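Local coordinates for DUF4785 domain-containing protein (Legionella pneumophila subsp. pneumophila, PDB 4KH9) that is of unknown function but binds calcium and is built of three domains, the central and C-terminal ones of the E-set clan, at residues V73-P84 with N145-V155. Sequence-based numbering, arbitrary orientation.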
loop_
_atom_site.group_PDB
_atom_site.type_symbol
_atom_site.label_atom_id
_atom_site.label_comp_id
_atom_site.label_asym_id
_atom_site.label_seq_id
_atom_site.Cartn_x
_atom_site.Cartn_y
_atom_site.Cartn_z
ATOM N N VAL A 73 22.513 5.953 3.942
ATOM C CA VAL A 73 21.998 5.768 5.307
ATOM C C VAL A 73 21.283 7.047 5.783
ATOM O O VAL A 73 21.805 8.150 5.626
ATOM C CB VAL A 73 23.133 5.350 6.276
ATOM C CG1 VAL A 73 22.620 5.146 7.709
ATOM C CG2 VAL A 73 23.835 4.077 5.775
ATOM N N ARG A 74 20.075 6.862 6.367
ATOM C CA ARG A 74 19.277 7.956 6.912
ATOM C C ARG A 74 18.868 7.642 8.353
ATOM O O ARG A 74 18.336 6.570 8.630
ATOM C CB ARG A 74 18.044 8.227 6.031
ATOM C CG ARG A 74 17.204 9.430 6.493
ATOM C CD ARG A 74 16.110 9.824 5.530
ATOM N NE ARG A 74 15.138 8.757 5.271
ATOM C CZ ARG A 74 15.065 8.061 4.137
ATOM N NH1 ARG A 74 15.930 8.283 3.155
ATOM N NH2 ARG A 74 14.136 7.124 3.986
ATOM N N ILE A 75 19.108 8.587 9.263
ATOM C CA ILE A 75 18.746 8.453 10.676
ATOM C C ILE A 75 17.860 9.645 11.050
ATOM O O ILE A 75 18.321 10.783 10.970
ATOM C CB ILE A 75 20.025 8.380 11.545
ATOM C CG1 ILE A 75 20.959 7.240 11.085
ATOM C CG2 ILE A 75 19.697 8.334 13.066
ATOM C CD1 ILE A 75 22.442 7.719 10.960
ATOM N N THR A 76 16.593 9.391 11.415
ATOM C CA THR A 76 15.637 10.447 11.793
ATOM C C THR A 76 15.070 10.138 13.180
ATOM O O THR A 76 14.769 8.979 13.468
ATOM C CB THR A 76 14.505 10.627 10.749
ATOM O OG1 THR A 76 13.698 9.458 10.717
ATOM C CG2 THR A 76 15.034 10.904 9.338
ATOM N N PRO A 77 14.948 11.147 14.059
ATOM C CA PRO A 77 14.368 10.878 15.390
ATOM C C PRO A 77 12.854 10.656 15.277
ATOM O O PRO A 77 12.211 11.243 14.410
ATOM C CB PRO A 77 14.729 12.121 16.208
ATOM C CG PRO A 77 15.051 13.186 15.223
ATOM C CD PRO A 77 15.233 12.587 13.859
ATOM N N LEU A 78 12.296 9.780 16.135
ATOM C CA LEU A 78 10.869 9.456 16.132
ATOM C C LEU A 78 10.082 10.336 17.123
ATOM O O LEU A 78 8.861 10.213 17.224
ATOM C CB LEU A 78 10.656 7.961 16.402
ATOM C CG LEU A 78 11.204 7.048 15.277
ATOM C CD1 LEU A 78 11.122 5.602 15.660
ATOM C CD2 LEU A 78 10.481 7.283 13.962
ATOM N N GLN A 79 10.780 11.266 17.790
ATOM C CA GLN A 79 10.253 12.315 18.663
ATOM C C GLN A 79 10.755 13.641 18.155
ATOM O O GLN A 79 11.751 13.675 17.429
ATOM C CB GLN A 79 10.655 12.112 20.129
ATOM C CG GLN A 79 9.959 10.958 20.836
ATOM C CD GLN A 79 10.499 10.774 22.228
ATOM O OE1 GLN A 79 11.700 10.933 22.502
ATOM N NE2 GLN A 79 9.613 10.444 23.147
ATOM N N ASN A 80 10.088 14.736 18.505
ATOM C CA ASN A 80 10.532 16.060 18.076
ATOM C C ASN A 80 11.680 16.527 19.011
ATOM O O ASN A 80 11.583 17.544 19.713
ATOM C CB ASN A 80 9.342 17.033 18.052
ATOM C CG ASN A 80 9.653 18.380 17.445
ATOM O OD1 ASN A 80 10.449 18.520 16.508
ATOM N ND2 ASN A 80 9.000 19.403 17.961
ATOM N N LYS A 81 12.769 15.736 19.029
ATOM C CA LYS A 81 13.955 15.987 19.847
ATOM C C LYS A 81 15.212 15.797 18.986
ATOM O O LYS A 81 15.127 15.340 17.833
ATOM C CB LYS A 81 13.965 15.068 21.084
ATOM C CG LYS A 81 12.819 15.350 22.067
ATOM C CD LYS A 81 12.876 14.472 23.319
ATOM C CE LYS A 81 13.814 14.945 24.417
ATOM N NZ LYS A 81 13.165 15.937 25.315
ATOM N N SER A 82 16.371 16.130 19.545
ATOM C CA SER A 82 17.623 16.049 18.806
ATOM C C SER A 82 18.204 14.613 18.707
ATOM O O SER A 82 17.862 13.709 19.480
ATOM C CB SER A 82 18.661 16.975 19.423
ATOM O OG SER A 82 18.832 16.665 20.797
ATOM N N ILE A 83 19.035 14.427 17.669
ATOM C CA ILE A 83 19.799 13.231 17.337
ATOM C C ILE A 83 21.130 13.354 18.093
ATOM O O ILE A 83 21.652 14.463 18.202
ATOM C CB ILE A 83 19.952 13.138 15.780
ATOM C CG1 ILE A 83 18.736 12.444 15.153
ATOM C CG2 ILE A 83 21.244 12.452 15.304
ATOM C CD1 ILE A 83 18.860 12.283 13.657
ATOM N N PRO A 84 21.702 12.266 18.639
ATOM C CA PRO A 84 22.998 12.406 19.315
ATOM C C PRO A 84 24.111 12.639 18.316
ATOM O O PRO A 84 23.878 12.458 17.112
ATOM C CB PRO A 84 23.188 11.047 20.005
ATOM C CG PRO A 84 21.947 10.249 19.745
ATOM C CD PRO A 84 21.263 10.850 18.590
ATOM N N ASN A 145 19.314 13.334 28.320
ATOM C CA ASN A 145 17.851 13.341 28.432
ATOM C C ASN A 145 17.234 14.297 27.384
ATOM O O ASN A 145 16.034 14.536 27.426
ATOM C CB ASN A 145 17.428 13.740 29.861
ATOM C CG ASN A 145 17.987 15.072 30.340
ATOM O OD1 ASN A 145 18.742 15.754 29.627
ATOM N ND2 ASN A 145 17.634 15.478 31.553
ATOM N N LYS A 146 18.050 14.838 26.454
ATOM C CA LYS A 146 17.625 15.765 25.385
ATOM C C LYS A 146 17.472 15.066 24.025
ATOM O O LYS A 146 16.863 15.617 23.099
ATOM C CB LYS A 146 18.653 16.913 25.248
ATOM C CG LYS A 146 18.536 17.975 26.357
ATOM C CD LYS A 146 19.653 19.048 26.302
ATOM C CE LYS A 146 19.642 19.996 25.110
ATOM N NZ LYS A 146 18.474 20.916 25.113
ATOM N N TYR A 147 18.054 13.863 23.896
ATOM C CA TYR A 147 17.990 13.131 22.652
ATOM C C TYR A 147 16.672 12.409 22.557
ATOM O O TYR A 147 16.036 12.127 23.585
ATOM C CB TYR A 147 19.172 12.137 22.530
ATOM C CG TYR A 147 20.565 12.746 22.661
ATOM C CD1 TYR A 147 20.846 14.016 22.163
ATOM C CD2 TYR A 147 21.619 12.008 23.186
ATOM C CE1 TYR A 147 22.125 14.565 22.259
ATOM C CE2 TYR A 147 22.907 12.525 23.246
ATOM C CZ TYR A 147 23.154 13.811 22.796
ATOM O OH TYR A 147 24.433 14.305 22.853
ATOM N N ALA A 148 16.240 12.110 21.326
ATOM C CA ALA A 148 15.021 11.337 21.128
ATOM C C ALA A 148 15.187 9.929 21.711
ATOM O O ALA A 148 16.301 9.407 21.780
ATOM C CB ALA A 148 14.688 11.252 19.637
ATOM N N ASP A 149 14.086 9.331 22.144
ATOM C CA ASP A 149 14.059 7.957 22.667
ATOM C C ASP A 149 14.373 6.932 21.603
ATOM O O ASP A 149 14.991 5.907 21.896
ATOM C CB ASP A 149 12.664 7.633 23.211
ATOM C CG ASP A 149 12.283 8.258 24.534
ATOM O OD1 ASP A 149 13.170 8.857 25.190
ATOM O OD2 ASP A 149 11.116 8.086 24.947
ATOM N N ALA A 150 13.895 7.197 20.368
ATOM C CA ALA A 150 13.994 6.258 19.271
ATOM C C ALA A 150 14.207 6.956 17.925
ATOM O O ALA A 150 14.009 8.171 17.773
ATOM C CB ALA A 150 12.750 5.392 19.216
ATOM N N TYR A 151 14.719 6.173 16.971
ATOM C CA TYR A 151 15.097 6.622 15.634
ATOM C C TYR A 151 14.722 5.628 14.597
ATOM O O TYR A 151 14.680 4.441 14.886
ATOM C CB TYR A 151 16.652 6.820 15.557
ATOM C CG TYR A 151 17.192 7.665 16.686
ATOM C CD1 TYR A 151 17.360 7.129 17.966
ATOM C CD2 TYR A 151 17.405 9.034 16.519
ATOM C CE1 TYR A 151 17.743 7.929 19.045
ATOM C CE2 TYR A 151 17.791 9.842 17.592
ATOM C CZ TYR A 151 17.954 9.282 18.853
ATOM O OH TYR A 151 18.284 10.054 19.939
HETATM N N MSE A 152 14.474 6.116 13.390
HETATM C CA MSE A 152 14.248 5.296 12.213
HETATM C C MSE A 152 15.540 5.272 11.434
HETATM O O MSE A 152 16.067 6.333 11.091
HETATM C CB MSE A 152 13.082 5.817 11.348
HETATM C CG MSE A 152 12.808 4.939 10.109
HETATM SE SE MSE A 152 12.126 3.167 10.528
HETATM C CE MSE A 152 10.284 3.670 10.947
ATOM N N ILE A 153 16.088 4.084 11.221
ATOM C CA ILE A 153 17.293 3.897 10.426
ATOM C C ILE A 153 16.842 3.354 9.099
ATOM O O ILE A 153 16.157 2.334 9.063
ATOM C CB ILE A 153 18.364 2.978 11.077
ATOM C CG1 ILE A 153 18.670 3.348 12.540
ATOM C CG2 ILE A 153 19.659 2.920 10.203
ATOM C CD1 ILE A 153 19.214 4.686 12.816
ATOM N N SER A 154 17.240 4.000 8.028
ATOM C CA SER A 154 16.933 3.546 6.684
ATOM C C SER A 154 18.245 3.314 5.929
ATOM O O SER A 154 19.116 4.185 5.911
ATOM C CB SER A 154 16.048 4.554 5.969
ATOM O OG SER A 154 15.753 4.098 4.664
ATOM N N VAL A 155 18.414 2.118 5.388
ATOM C CA VAL A 155 19.615 1.759 4.641
ATOM C C VAL A 155 19.214 1.400 3.235
ATOM O O VAL A 155 18.512 0.423 3.046
ATOM C CB VAL A 155 20.421 0.602 5.312
ATOM C CG1 VAL A 155 21.663 0.237 4.489
ATOM C CG2 VAL A 155 20.813 0.948 6.765
HETATM O O HOH W 1 15.340 7.385 8.434
#
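Met152 O is gripped twice: Thr76 N donates to it at 3.1 Å, and a water donates at 2.9 Å. The pair belongs to an antiparallel ladder in which strands 73-77 and 150-155 form the middle of a four-stranded sheet in the N-terminal domain. Strands 48-54 and 123-126 flank them. Arg74 with Ser154 and Thr76 with Met152 are the hydrogen-bonded pairs. On the face that carries Val73, Ile75, Tyr151 and Ile153, CD1 of Ile153 reaches CG1 of Ile75 at 3.5 Å, and both side chains pack on Leu138.

Just past Pro77, Leu78 N donates to Ala150 O at the start of strand 150-155, from above the carbonyl plane. Beyond this the two loops stay joined. The extended Gln79 side chain crosses Asp149; its OE1 accepts Asp149 N at 2.9 Å, while its NE2 makes a weak bond to OD2. Ala148 N donates to Ser82 O at 2.9 Å.

Tyr151 CG is anti to its own carbonyl carbon (chi1 -50°), which carries the ring toward Pro77, Ile83 and Pro84. There CE2 meets Ile83 CG1 at 3.7 Å, and OH bonds weakly to Ala148 O. Pro84 lies between two tyrosines. Its CD touches Tyr151 OH, and its CB makes a CH-pi contact with the face of the Tyr147 ring, 3.8 Å from the centroid. Tyr147 OH is held by Asp142 OD1. Ser82 OG donates a weak hydrogen bond to Lys146 O while sitting at the Tyr147 ring edge, 3.6 Å from CD1.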